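Local coordinates for dipicolinate synthase, B chain (Bacillus cereus, PDB 3MCU), which probably acts together with subunit A to oxidise dihydrodipicolinate to the spore component dipicolinate, with NADP+ as electron acceptor, at residues Lys100-Met105 with Leu141-Ala146; Ala116-Gly121 with Lys148-Val153; Ser166-Met171 with Val192-Tyr197. One frame throughout, in Å; residues are numbered along the deposited sequence.

Contact 1: Lys100-Met105 with Leu141-Ala146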
ATOM      1  N   LYS D 100       4.466  10.143   8.598  1.00 21.38           N
ATOM      2  CA  LYS D 100       3.573  11.217   8.179  1.00 24.81           C
ATOM      3  C   LYS D 100       3.983  11.806   6.816  1.00 25.56           C
ATOM      4  O   LYS D 100       3.140  11.994   5.929  1.00 23.77           O
ATOM      5  CB  LYS D 100       3.480  12.295   9.265  1.00 28.25           C
ATOM      6  CG  LYS D 100       2.572  11.912  10.449  1.00 33.07           C
ATOM      7  CD  LYS D 100       2.765  12.841  11.656  1.00 33.83           C
ATOM      8  CE  LYS D 100       1.644  12.643  12.676  1.00 41.71           C
ATOM      9  NZ  LYS D 100       2.059  12.866  14.097  1.00 46.30           N
ATOM     10  N   PHE D 101       5.275  12.083   6.647  1.00 21.27           N
ATOM     11  CA  PHE D 101       5.806  12.538   5.363  1.00 20.32           C
ATOM     12  C   PHE D 101       5.427  11.555   4.246  1.00 21.00           C
ATOM     13  O   PHE D 101       4.865  11.962   3.228  1.00 20.37           O
ATOM     14  CB  PHE D 101       7.333  12.717   5.437  1.00 20.40           C
ATOM     15  CG  PHE D 101       7.924  13.436   4.248  1.00 22.75           C
ATOM     16  CD1 PHE D 101       7.240  14.465   3.635  1.00 21.98           C
ATOM     17  CD2 PHE D 101       9.169  13.093   3.766  1.00 22.93           C
ATOM     18  CE1 PHE D 101       7.771  15.122   2.554  1.00 21.56           C
ATOM     19  CE2 PHE D 101       9.715  13.750   2.689  1.00 20.61           C
ATOM     20  CZ  PHE D 101       9.025  14.761   2.079  1.00 20.56           C
ATOM     21  N   ALA D 102       5.720  10.268   4.432  1.00 19.24           N
ATOM     22  CA  ALA D 102       5.438   9.263   3.388  1.00 20.03           C
ATOM     23  C   ALA D 102       3.968   9.226   3.006  1.00 22.97           C
ATOM     24  O   ALA D 102       3.625   8.902   1.873  1.00 23.30           O
ATOM     25  CB  ALA D 102       5.868   7.886   3.821  1.00 19.56           C
ATOM     26  N   ASN D 103       3.102   9.541   3.961  1.00 21.88           N
ATOM     27  CA  ASN D 103       1.666   9.515   3.716  1.00 25.26           C
ATOM     28  C   ASN D 103       1.094  10.877   3.320  1.00 25.99           C
ATOM     29  O   ASN D 103      -0.105  11.010   3.114  1.00 27.40           O
ATOM     30  CB  ASN D 103       0.926   8.938   4.926  1.00 25.04           C
ATOM     31  CG  ASN D 103       1.160   7.453   5.088  1.00 26.83           C
ATOM     32  OD1 ASN D 103       1.779   7.010   6.059  1.00 28.82           O
ATOM     33  ND2 ASN D 103       0.699   6.672   4.122  1.00 27.97           N
ATOM     34  N   ALA D 104       1.967  11.875   3.199  1.00 24.79           N
ATOM     35  CA  ALA D 104       1.567  13.216   2.769  1.00 25.12           C
ATOM     36  C   ALA D 104       0.670  13.939   3.782  1.00 27.19           C
ATOM     37  O   ALA D 104      -0.219  14.686   3.406  1.00 30.94           O
ATOM     38  CB  ALA D 104       0.899  13.172   1.391  1.00 24.05           C
HETATM   39  N   MSE D 105       0.916  13.726   5.067  1.00 28.62           N
HETATM   40  CA  MSE D 105       0.291  14.537   6.102  1.00 28.35           C
HETATM   41  C   MSE D 105       1.133  15.772   6.324  1.00 31.32           C
HETATM   42  O   MSE D 105       2.319  15.781   5.984  1.00 31.24           O
HETATM   43  CB  MSE D 105       0.153  13.732   7.385  1.00 30.57           C
HETATM   44  CG  MSE D 105      -0.738  12.520   7.196  1.00 31.95           C
HETATM   45 SE   MSE D 105      -0.994  11.373   8.755  1.00 51.04          SE
HETATM   46  CE  MSE D 105      -1.194  12.727  10.141  1.00 42.85           C
ATOM     47  N   LEU D 141       9.813   4.172   4.580  1.00 22.04           N
ATOM     48  CA  LEU D 141      11.158   4.509   4.179  1.00 22.57           C
ATOM     49  C   LEU D 141      11.319   4.279   2.674  1.00 21.08           C
ATOM     50  O   LEU D 141      11.738   5.171   1.938  1.00 21.05           O
ATOM     51  CB  LEU D 141      12.162   3.664   4.981  1.00 22.95           C
ATOM     52  CG  LEU D 141      13.625   4.125   5.018  1.00 26.36           C
ATOM     53  CD1 LEU D 141      14.405   3.404   6.165  1.00 28.25           C
ATOM     54  CD2 LEU D 141      14.287   3.888   3.696  1.00 23.73           C
HETATM   55  N   MSE D 142      10.990   3.076   2.222  1.00 21.61           N
HETATM   56  CA  MSE D 142      11.182   2.717   0.817  1.00 22.13           C
HETATM   57  C   MSE D 142      10.278   3.470  -0.134  1.00 21.90           C
HETATM   58  O   MSE D 142      10.650   3.666  -1.286  1.00 21.77           O
HETATM   59  CB  MSE D 142      11.032   1.213   0.591  1.00 20.66           C
HETATM   60  CG  MSE D 142      12.195   0.414   1.147  1.00 25.40           C
HETATM   61 SE   MSE D 142      13.906   1.044   0.451  1.00 45.45          SE
HETATM   62  CE  MSE D 142      14.923  -0.572   0.930  1.00 36.57           C
ATOM     63  N   ARG D 143       9.102   3.887   0.333  1.00 19.95           N
ATOM     64  CA  ARG D 143       8.187   4.631  -0.527  1.00 21.74           C
ATOM     65  C   ARG D 143       8.848   5.977  -0.839  1.00 22.24           C
ATOM     66  O   ARG D 143       8.878   6.420  -1.990  1.00 20.26           O
ATOM     67  CB  ARG D 143       6.786   4.801   0.118  1.00 23.15           C
ATOM     68  CG  ARG D 143       5.814   5.690  -0.696  1.00 28.21           C
ATOM     69  CD  ARG D 143       4.371   5.705  -0.123  1.00 30.18           C
ATOM     70  NE  ARG D 143       3.943   4.349   0.209  1.00 34.74           N
ATOM     71  CZ  ARG D 143       3.669   3.910   1.443  1.00 36.45           C
ATOM     72  NH1 ARG D 143       3.725   4.728   2.499  1.00 29.59           N
ATOM     73  NH2 ARG D 143       3.316   2.644   1.621  1.00 36.96           N
ATOM     74  N   LEU D 144       9.417   6.594   0.192  1.00 21.27           N
ATOM     75  CA  LEU D 144      10.154   7.848   0.051  1.00 20.05           C
ATOM     76  C   LEU D 144      11.409   7.696  -0.811  1.00 21.59           C
ATOM     77  O   LEU D 144      11.646   8.496  -1.727  1.00 21.97           O
ATOM     78  CB  LEU D 144      10.535   8.397   1.423  1.00 19.79           C
ATOM     79  CG  LEU D 144       9.360   8.844   2.296  1.00 20.00           C
ATOM     80  CD1 LEU D 144       9.782   9.080   3.754  1.00 18.91           C
ATOM     81  CD2 LEU D 144       8.708  10.080   1.709  1.00 18.59           C
HETATM   82  N   MSE D 145      12.216   6.686  -0.512  1.00 23.44           N
HETATM   83  CA  MSE D 145      13.416   6.407  -1.302  1.00 22.57           C
HETATM   84  C   MSE D 145      13.063   6.415  -2.776  1.00 21.99           C
HETATM   85  O   MSE D 145      13.838   6.894  -3.592  1.00 22.34           O
HETATM   86  CB  MSE D 145      14.008   5.035  -0.965  1.00 21.38           C
HETATM   87  CG  MSE D 145      15.161   5.025   0.029  1.00 33.87           C
HETATM   88 SE   MSE D 145      16.850   5.673  -0.741  1.00 57.49          SE
HETATM   89  CE  MSE D 145      16.879   4.629  -2.379  1.00 31.25           C
ATOM     90  N   ALA D 146      11.912   5.841  -3.118  1.00 19.64           N
ATOM     91  CA  ALA D 146      11.527   5.711  -4.527  1.00 22.53           C
ATOM     92  C   ALA D 146      10.912   6.975  -5.159  1.00 20.91           C
ATOM     93  O   ALA D 146      10.710   7.011  -6.360  1.00 22.29           O
ATOM     94  CB  ALA D 146      10.548   4.506  -4.718  1.00 23.51           C
TER

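Contact 2: Ala116-Gly121 with Lys148-Val153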
ATOM      1  N   ALA D 116       5.901  22.117   0.888  1.00 19.49           N
ATOM      2  CA  ALA D 116       6.005  23.349   0.079  1.00 21.04           C
ATOM      3  C   ALA D 116       7.228  23.315  -0.823  1.00 21.02           C
ATOM      4  O   ALA D 116       7.349  24.100  -1.762  1.00 19.55           O
ATOM      5  CB  ALA D 116       6.049  24.609   0.968  1.00 21.65           C
ATOM      6  N   THR D 117       8.148  22.402  -0.524  1.00 19.99           N
ATOM      7  CA  THR D 117       9.349  22.253  -1.334  1.00 19.70           C
ATOM      8  C   THR D 117       9.147  21.279  -2.506  1.00 18.60           C
ATOM      9  O   THR D 117       9.609  21.543  -3.619  1.00 18.23           O
ATOM     10  CB  THR D 117      10.520  21.814  -0.449  1.00 18.76           C
ATOM     11  OG1 THR D 117      10.667  22.778   0.597  1.00 20.62           O
ATOM     12  CG2 THR D 117      11.815  21.706  -1.248  1.00 16.33           C
ATOM     13  N   LEU D 118       8.462  20.162  -2.240  1.00 18.05           N
ATOM     14  CA  LEU D 118       8.139  19.165  -3.258  1.00 16.40           C
ATOM     15  C   LEU D 118       7.112  19.728  -4.227  1.00 17.91           C
ATOM     16  O   LEU D 118       7.006  19.282  -5.373  1.00 17.34           O
ATOM     17  CB  LEU D 118       7.607  17.875  -2.612  1.00 18.38           C
ATOM     18  CG  LEU D 118       8.567  16.930  -1.840  1.00 18.28           C
ATOM     19  CD1 LEU D 118       7.824  15.739  -1.289  1.00 16.73           C
ATOM     20  CD2 LEU D 118       9.740  16.450  -2.705  1.00 17.79           C
ATOM     21  N   ARG D 119       6.339  20.698  -3.749  1.00 17.77           N
ATOM     22  CA  ARG D 119       5.431  21.465  -4.591  1.00 18.21           C
ATOM     23  C   ARG D 119       6.132  22.042  -5.820  1.00 20.12           C
ATOM     24  O   ARG D 119       5.537  22.126  -6.892  1.00 20.72           O
ATOM     25  CB  ARG D 119       4.819  22.587  -3.761  1.00 20.59           C
ATOM     26  CG  ARG D 119       4.155  23.728  -4.520  1.00 21.90           C
ATOM     27  CD  ARG D 119       4.111  24.950  -3.604  1.00 22.03           C
ATOM     28  NE  ARG D 119       3.103  25.947  -3.965  1.00 24.60           N
ATOM     29  CZ  ARG D 119       3.295  26.943  -4.826  1.00 26.34           C
ATOM     30  NH1 ARG D 119       4.459  27.083  -5.466  1.00 23.90           N
ATOM     31  NH2 ARG D 119       2.308  27.798  -5.061  1.00 29.08           N
ATOM     32  N   ASN D 120       7.407  22.405  -5.673  1.00 19.80           N
ATOM     33  CA  ASN D 120       8.154  23.096  -6.729  1.00 21.70           C
ATOM     34  C   ASN D 120       9.157  22.185  -7.444  1.00 24.14           C
ATOM     35  O   ASN D 120      10.028  22.669  -8.174  1.00 24.00           O
ATOM     36  CB  ASN D 120       8.935  24.274  -6.119  1.00 23.56           C
ATOM     37  CG  ASN D 120       8.030  25.362  -5.559  1.00 21.23           C
ATOM     38  OD1 ASN D 120       6.970  25.625  -6.109  1.00 22.86           O
ATOM     39  ND2 ASN D 120       8.462  26.011  -4.479  1.00 18.95           N
ATOM     40  N   GLY D 121       9.087  20.880  -7.182  1.00 21.93           N
ATOM     41  CA  GLY D 121      10.032  19.945  -7.768  1.00 20.24           C
ATOM     42  C   GLY D 121      11.430  20.083  -7.186  1.00 21.96           C
ATOM     43  O   GLY D 121      12.419  19.718  -7.830  1.00 21.47           O
ATOM     44  N   LYS D 148      10.037  10.997  -6.385  1.00 20.00           N
ATOM     45  CA  LYS D 148      10.698  12.149  -7.007  1.00 19.93           C
ATOM     46  C   LYS D 148      11.150  13.177  -5.969  1.00 19.11           C
ATOM     47  O   LYS D 148      10.383  13.556  -5.071  1.00 16.99           O
ATOM     48  CB  LYS D 148       9.790  12.841  -8.041  1.00 21.01           C
ATOM     49  CG  LYS D 148       9.511  12.044  -9.318  1.00 21.57           C
ATOM     50  CD  LYS D 148       8.809  12.927 -10.365  1.00 23.77           C
ATOM     51  CE  LYS D 148       8.549  12.175 -11.660  1.00 25.87           C
ATOM     52  NZ  LYS D 148       7.583  11.034 -11.454  1.00 26.22           N
ATOM     53  N   ASN D 149      12.393  13.627  -6.115  1.00 18.04           N
ATOM     54  CA  ASN D 149      12.929  14.732  -5.346  1.00 17.82           C
ATOM     55  C   ASN D 149      13.168  14.448  -3.862  1.00 18.33           C
ATOM     56  O   ASN D 149      13.353  15.373  -3.065  1.00 18.50           O
ATOM     57  CB  ASN D 149      12.064  15.959  -5.540  1.00 18.35           C
ATOM     58  CG  ASN D 149      11.836  16.265  -7.006  1.00 22.33           C
ATOM     59  OD1 ASN D 149      12.778  16.268  -7.809  1.00 22.05           O
ATOM     60  ND2 ASN D 149      10.585  16.495  -7.369  1.00 20.72           N
ATOM     61  N   ILE D 150      13.204  13.180  -3.489  1.00 15.48           N
ATOM     62  CA  ILE D 150      13.535  12.872  -2.112  1.00 18.34           C
ATOM     63  C   ILE D 150      14.855  12.132  -2.004  1.00 18.39           C
ATOM     64  O   ILE D 150      15.080  11.153  -2.711  1.00 19.40           O
ATOM     65  CB  ILE D 150      12.386  12.130  -1.380  1.00 18.23           C
ATOM     66  CG1 ILE D 150      11.200  13.082  -1.272  1.00 15.01           C
ATOM     67  CG2 ILE D 150      12.877  11.693   0.011  1.00 16.34           C
ATOM     68  CD1 ILE D 150       9.872  12.446  -1.050  1.00 18.87           C
ATOM     69  N   TYR D 151      15.734  12.616  -1.129  1.00 17.78           N
ATOM     70  CA  TYR D 151      17.047  12.011  -0.971  1.00 18.09           C
ATOM     71  C   TYR D 151      17.365  11.657   0.479  1.00 19.08           C
ATOM     72  O   TYR D 151      16.880  12.296   1.404  1.00 18.47           O
ATOM     73  CB  TYR D 151      18.127  12.928  -1.568  1.00 19.27           C
ATOM     74  CG  TYR D 151      17.817  13.290  -3.008  1.00 20.07           C
ATOM     75  CD1 TYR D 151      18.206  12.457  -4.057  1.00 21.47           C
ATOM     76  CD2 TYR D 151      17.110  14.439  -3.314  1.00 17.84           C
ATOM     77  CE1 TYR D 151      17.911  12.768  -5.370  1.00 21.22           C
ATOM     78  CE2 TYR D 151      16.799  14.755  -4.635  1.00 20.04           C
ATOM     79  CZ  TYR D 151      17.199  13.914  -5.650  1.00 21.97           C
ATOM     80  OH  TYR D 151      16.906  14.228  -6.959  1.00 25.19           O
ATOM     81  N   PHE D 152      18.209  10.649   0.665  1.00 18.36           N
ATOM     82  CA  PHE D 152      18.560  10.199   1.998  1.00 19.23           C
ATOM     83  C   PHE D 152      20.027  10.396   2.327  1.00 19.25           C
ATOM     84  O   PHE D 152      20.907  10.151   1.496  1.00 20.44           O
ATOM     85  CB  PHE D 152      18.166   8.724   2.189  1.00 19.59           C
ATOM     86  CG  PHE D 152      16.698   8.521   2.388  1.00 19.57           C
ATOM     87  CD1 PHE D 152      15.807   8.768   1.355  1.00 22.67           C
ATOM     88  CD2 PHE D 152      16.202   8.071   3.592  1.00 19.68           C
ATOM     89  CE1 PHE D 152      14.451   8.574   1.535  1.00 21.97           C
ATOM     90  CE2 PHE D 152      14.854   7.883   3.776  1.00 21.38           C
ATOM     91  CZ  PHE D 152      13.978   8.128   2.752  1.00 20.19           C
ATOM     92  N   VAL D 153      20.285  10.870   3.535  1.00 18.76           N
ATOM     93  CA  VAL D 153      21.632  10.807   4.063  1.00 20.45           C
ATOM     94  C   VAL D 153      21.898   9.313   4.259  1.00 21.09           C
ATOM     95  O   VAL D 153      21.053   8.607   4.832  1.00 19.61           O
ATOM     96  CB  VAL D 153      21.732  11.561   5.402  1.00 22.77           C
ATOM     97  CG1 VAL D 153      23.169  11.490   5.964  1.00 23.15           C
ATOM     98  CG2 VAL D 153      21.281  13.013   5.233  1.00 18.08           C
TER
HETATM   99  O   HOH W   1       7.890  16.719  -6.197  1.00 22.36           O

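Contact 3: Ser166-Met171 with Val192-Tyr197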
ATOM      1  N   SER D 166      16.400  -1.022  14.139  1.00 26.17           N
ATOM      2  CA  SER D 166      16.781   0.391  14.078  1.00 25.78           C
ATOM      3  C   SER D 166      17.690   0.772  12.895  1.00 25.31           C
ATOM      4  O   SER D 166      18.626   0.050  12.544  1.00 25.18           O
ATOM      5  CB  SER D 166      17.405   0.847  15.397  1.00 26.85           C
ATOM      6  OG  SER D 166      17.654   2.248  15.396  1.00 25.13           O
HETATM    7  N   MSE D 167      17.389   1.908  12.272  1.00 24.13           N
HETATM    8  CA  MSE D 167      18.299   2.505  11.304  1.00 22.13           C
HETATM    9  C   MSE D 167      18.379   4.013  11.494  1.00 23.24           C
HETATM   10  O   MSE D 167      17.411   4.645  11.905  1.00 23.52           O
HETATM   11  CB  MSE D 167      17.962   2.113   9.865  1.00 22.39           C
HETATM   12  CG  MSE D 167      18.112   0.604   9.619  1.00 23.17           C
HETATM   13 SE   MSE D 167      18.174   0.138   7.724  1.00 39.09          SE
HETATM   14  CE  MSE D 167      16.410   0.814   7.223  1.00 29.75           C
ATOM     15  N   VAL D 168      19.557   4.561  11.215  1.00 21.60           N
ATOM     16  CA  VAL D 168      19.920   5.917  11.569  1.00 22.76           C
ATOM     17  C   VAL D 168      20.946   6.390  10.547  1.00 21.90           C
ATOM     18  O   VAL D 168      21.830   5.636  10.142  1.00 19.63           O
ATOM     19  CB  VAL D 168      20.569   5.975  12.965  1.00 24.80           C
ATOM     20  CG1 VAL D 168      21.017   7.394  13.296  1.00 25.08           C
ATOM     21  CG2 VAL D 168      19.613   5.452  14.044  1.00 24.13           C
ATOM     22  N   ALA D 169      20.804   7.629  10.105  1.00 22.47           N
ATOM     23  CA  ALA D 169      21.730   8.184   9.137  1.00 23.63           C
ATOM     24  C   ALA D 169      23.095   8.473   9.767  1.00 22.41           C
ATOM     25  O   ALA D 169      23.201   8.697  10.968  1.00 24.06           O
ATOM     26  CB  ALA D 169      21.164   9.454   8.556  1.00 22.11           C
ATOM     27  N   ARG D 170      24.126   8.455   8.934  1.00 22.64           N
ATOM     28  CA  ARG D 170      25.409   9.046   9.284  1.00 27.17           C
ATOM     29  C   ARG D 170      25.286  10.559   9.100  1.00 26.30           C
ATOM     30  O   ARG D 170      25.506  11.066   8.000  1.00 25.92           O
ATOM     31  CB  ARG D 170      26.522   8.475   8.380  1.00 26.02           C
ATOM     32  CG  ARG D 170      26.821   6.976   8.589  1.00 25.02           C
ATOM     33  CD  ARG D 170      27.904   6.468   7.637  1.00 24.44           C
ATOM     34  NE  ARG D 170      29.142   7.232   7.797  1.00 28.21           N
ATOM     35  CZ  ARG D 170      30.153   7.214   6.937  1.00 26.38           C
ATOM     36  NH1 ARG D 170      31.209   7.963   7.170  1.00 26.81           N
ATOM     37  NH2 ARG D 170      30.110   6.448   5.851  1.00 27.34           N
HETATM   38  N   MSE D 171      24.915  11.271  10.165  1.00 28.33           N
HETATM   39  CA  MSE D 171      24.772  12.738  10.135  1.00 30.45           C
HETATM   40  C   MSE D 171      25.955  13.492   9.528  1.00 31.05           C
HETATM   41  O   MSE D 171      25.790  14.574   8.951  1.00 31.50           O
HETATM   42  CB  MSE D 171      24.563  13.284  11.544  1.00 33.06           C
HETATM   43  CG  MSE D 171      23.208  13.021  12.120  1.00 42.02           C
HETATM   44 SE   MSE D 171      21.803  14.037  11.187  1.00 75.04          SE
HETATM   45  CE  MSE D 171      20.386  13.658  12.449  1.00 39.23           C
ATOM     46  N   VAL D 192      24.516   1.675   4.361  1.00 23.69           N
ATOM     47  CA  VAL D 192      25.827   1.507   5.009  1.00 25.60           C
ATOM     48  C   VAL D 192      25.776   0.806   6.354  1.00 27.61           C
ATOM     49  O   VAL D 192      24.710   0.606   6.926  1.00 24.76           O
ATOM     50  CB  VAL D 192      26.516   2.863   5.238  1.00 24.28           C
ATOM     51  CG1 VAL D 192      26.780   3.551   3.919  1.00 24.77           C
ATOM     52  CG2 VAL D 192      25.676   3.738   6.140  1.00 23.85           C
ATOM     53  N   GLU D 193      26.951   0.439   6.858  1.00 30.32           N
ATOM     54  CA  GLU D 193      27.060  -0.136   8.199  1.00 28.95           C
ATOM     55  C   GLU D 193      27.296   0.972   9.203  1.00 28.79           C
ATOM     56  O   GLU D 193      28.430   1.290   9.579  1.00 29.65           O
ATOM     57  CB  GLU D 193      28.125  -1.232   8.261  1.00 30.31           C
ATOM     58  CG  GLU D 193      27.746  -2.447   7.409  1.00 30.62           C
ATOM     59  CD  GLU D 193      28.854  -3.484   7.331  1.00 35.09           C
ATOM     60  OE1 GLU D 193      29.877  -3.322   8.035  1.00 35.99           O
ATOM     61  OE2 GLU D 193      28.699  -4.462   6.563  1.00 36.13           O
ATOM     62  N   LYS D 194      26.183   1.569   9.601  1.00 28.45           N
ATOM     63  CA  LYS D 194      26.143   2.716  10.491  1.00 26.69           C
ATOM     64  C   LYS D 194      26.789   2.406  11.846  1.00 28.50           C
ATOM     65  O   LYS D 194      27.383   3.282  12.476  1.00 29.83           O
ATOM     66  CB  LYS D 194      24.676   3.136  10.648  1.00 22.78           C
ATOM     67  CG  LYS D 194      24.366   3.988  11.848  1.00 25.63           C
ATOM     68  CD  LYS D 194      25.024   5.347  11.769  1.00 25.22           C
ATOM     69  CE  LYS D 194      24.587   6.186  12.948  1.00 26.05           C
ATOM     70  NZ  LYS D 194      25.133   7.561  12.907  1.00 30.32           N
ATOM     71  N   PHE D 195      26.660   1.159  12.292  1.00 27.24           N
ATOM     72  CA  PHE D 195      27.237   0.737  13.563  1.00 29.97           C
ATOM     73  C   PHE D 195      28.786   0.830  13.553  1.00 30.14           C
ATOM     74  O   PHE D 195      29.427   0.753  14.603  1.00 31.60           O
ATOM     75  CB  PHE D 195      26.742  -0.673  13.959  1.00 27.78           C
ATOM     76  CG  PHE D 195      27.078  -1.743  12.958  1.00 28.86           C
ATOM     77  CD1 PHE D 195      28.289  -2.417  13.022  1.00 31.84           C
ATOM     78  CD2 PHE D 195      26.195  -2.071  11.946  1.00 28.56           C
ATOM     79  CE1 PHE D 195      28.610  -3.396  12.096  1.00 32.05           C
ATOM     80  CE2 PHE D 195      26.503  -3.059  11.011  1.00 29.57           C
ATOM     81  CZ  PHE D 195      27.713  -3.722  11.087  1.00 32.70           C
ATOM     82  N   ARG D 196      29.377   1.011  12.376  1.00 28.19           N
ATOM     83  CA  ARG D 196      30.831   1.238  12.279  1.00 30.21           C
ATOM     84  C   ARG D 196      31.229   2.704  12.389  1.00 30.51           C
ATOM     85  O   ARG D 196      32.391   3.044  12.184  1.00 30.92           O
ATOM     86  CB  ARG D 196      31.410   0.672  10.987  1.00 27.75           C
ATOM     87  CG  ARG D 196      31.376  -0.847  10.875  1.00 30.16           C
ATOM     88  CD  ARG D 196      31.961  -1.242   9.554  1.00 29.67           C
ATOM     89  NE  ARG D 196      32.212  -2.667   9.420  1.00 33.66           N
ATOM     90  CZ  ARG D 196      33.331  -3.271   9.828  1.00 35.96           C
ATOM     91  NH1 ARG D 196      34.292  -2.575  10.431  1.00 32.92           N
ATOM     92  NH2 ARG D 196      33.485  -4.573   9.641  1.00 35.41           N
ATOM     93  N   TYR D 197      30.265   3.568  12.706  1.00 30.07           N
ATOM     94  CA  TYR D 197      30.507   5.008  12.750  1.00 29.12           C
ATOM     95  C   TYR D 197      29.884   5.650  13.971  1.00 28.49           C
ATOM     96  O   TYR D 197      29.443   6.783  13.919  1.00 29.50           O
ATOM     97  CB  TYR D 197      30.023   5.674  11.458  1.00 27.48           C
ATOM     98  CG  TYR D 197      30.676   5.086  10.228  1.00 28.76           C
ATOM     99  CD1 TYR D 197      30.130   3.981   9.590  1.00 28.15           C
ATOM    100  CD2 TYR D 197      31.860   5.621   9.718  1.00 27.56           C
ATOM    101  CE1 TYR D 197      30.739   3.425   8.475  1.00 28.60           C
ATOM    102  CE2 TYR D 197      32.474   5.076   8.604  1.00 26.43           C
ATOM    103  CZ  TYR D 197      31.916   3.977   7.987  1.00 28.50           C
ATOM    104  OH  TYR D 197      32.520   3.435   6.877  1.00 27.67           O
TER

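Contact 1: Lys100-Met105 with Leu141-Ala146
Phe101 and Ala102, in the last turn of helix 95-102, pack against Leu144 of helix 138-145, a helix-to-helix contact on one side of the central sheet of a flavoprotein-family alpha/beta fold. The backbones come nearest at Ala102 and Leu144, whose CA atoms lie 5.9 Å apart, a close approach that the small alanine permits. Leu144 touches both residues, using both branches. Its CD2 reaches the Phe101 ring at CD2, 3.7 Å away, and also lies 3.8 Å from Ala102 CA, while its CG sits 3.9 Å from Ala102 CB. Phe101 gets there because its CG stands anti to the backbone N (chi1 -169°), which carries the ring toward Leu144; the methyl meets that ring obliquely. The Phe101 side chain also packs on Leu111, Ala114 and Leu118 of helix 109-118 and on Val124 and Leu126 of strand 124-130, so it is held between helix and sheet, and Leu144 likewise touches Leu126, Ile150 and Phe152.

Arg143 covers the other flank. Its chain runs extended and then bends at chi3 (-45°), laying CD 3.8 Å from the carbonyl O of Ala102 and NH1 4.0 Å from Ala102 CB; NH1 also makes a weak hydrogen bond to Asn140 OD1. No hydrogen bond joins the two segments, and the contact rests on van der Waals packing. Beyond Asn103, whose O accepts a hydrogen bond from Ser99 of a second subunit, the chain turns at Ala104, where positive phi closes a Schellman motif with Met105 N bonded to Lys100 O at 2.9 Å.

Contact 2: Ala116-Gly121 with Lys148-Val153
Asn149 and Ile150 receive the side chain of Leu118 where helix 109-118 ends. Lys148, just before them, offers this partner little more than its backbone: its O lies 3.8 Å from Leu118 CD2, whereas its amine turns away to bond with carbonyl oxygens of Met145, Thr147 and Ile150 of a fourth subunit. Asn149 carries most of this segment's share. Its CB lies 3.7 Å from Leu118 CD2, the two side chains sliding past each other in opposite directions, and its CG, anti to the carbonyl carbon (chi1 -52°), brings the amide up to the backbone of Gly121. The amide makes no direct hydrogen bond to that glycine; ND2 comes within 3.5 Å of Gly121 CA. Instead a water bridges the segments, accepting from Asn149 ND2 at 2.9 Å and donating to Leu118 O at 2.8 Å. That carbonyl, near the helix end, also takes the N-H of Gly121, so two donors share it.

Next comes Ile150, whose CD1 meets Leu118 CD1 at 3.9 Å, the two side chains crossing at about a right angle. Leu118 CD2 faces Asn149 but also comes near Ile150 CG1. Leu136 of a second subunit packs on both Leu118 and Ile150. Backbone bonds to the parallel strand 124-130 begin at Asn149 with Val124 and continue through Tyr151 and Val153, as the strand leaves the contact. At the other side, Gly121, with phi 71°, is the C-prime residue of the Schellman motif that ends the helix, the turn leading into parallel strand 124-130 of the alpha/beta fold.

Contact 3: Ser166-Met171 with Val192-Tyr197
Arg170 and Lys194, whose CA atoms, 6.5 Å apart, are the closest pair, set the short strand 167-169 and the residue after it beside a 3-10 turn at 194-196. The Lys194 side chain passes over the Val168 and Ala169 carbonyls: its CG starts anti to the backbone N (chi1 161°) and lies 3.5 Å from Val168 O, and the chain bends at chi2. CE then lies 3.8 Å from Val168 CG1, and the chain ends with NZ donating to Ala169 O at 3.0 Å, the donor tilted 35° from the carbonyl plane. This bond gives the ammonium of a buried lysine a backbone oxygen as partner.

Arg170 runs the opposite way past Lys194, its CG 4.0 Å from Lys194 CD, and bends at chi3 so that the guanidinium lies flat over one face of Tyr197. The planes are 11° apart and CZ stands 3.6 Å from the ring centroid, a cation-pi stack displaced toward the rim on the CD2-CE2 side. The chain leading to it also takes part: CD makes a CH-pi contact with the same face and touches Val192 CG2 at 3.8 Å. Arg170 NE forms a salt bridge with Glu172, which steadies the group from outside the stack. On the turn itself, Arg196 NE bonds Glu193 OE1 at 2.8 Å, meeting it nearly along its C-O axis.

The 3-10 turn in the tail after helix 174-181 is thereby fastened to strand 167-169 through side chains, while Val192 is bonded backbone to backbone with Phe155 and Glu193 packs against a third subunit. Strand 167-169 itself pairs antiparallel with both 124-130 and 150-156, which are also parallel neighbours of each other.

Along the chain, helix 95-102 opens contact 1 and helix 109-118 opens contact 2 before either closes. Contact 1 closes at helix 138-145 and contact 2 at the start of strand 150-156, so the two loops cross, each taking in strand 124-130. They also touch, Phe101 meeting Leu118 and Leu144 meeting Ile150 and Phe152, which brings helices 95-102, 109-118 and 138-145 together against one part of the sheet. Contact 3 follows in series: strand 167-169 opens it, and the tail beyond helix 174-181 closes it. It joins contact 2 through the sheet, where strands 150-156 and 167-169 are neighbours and Val153 packs against Ala169.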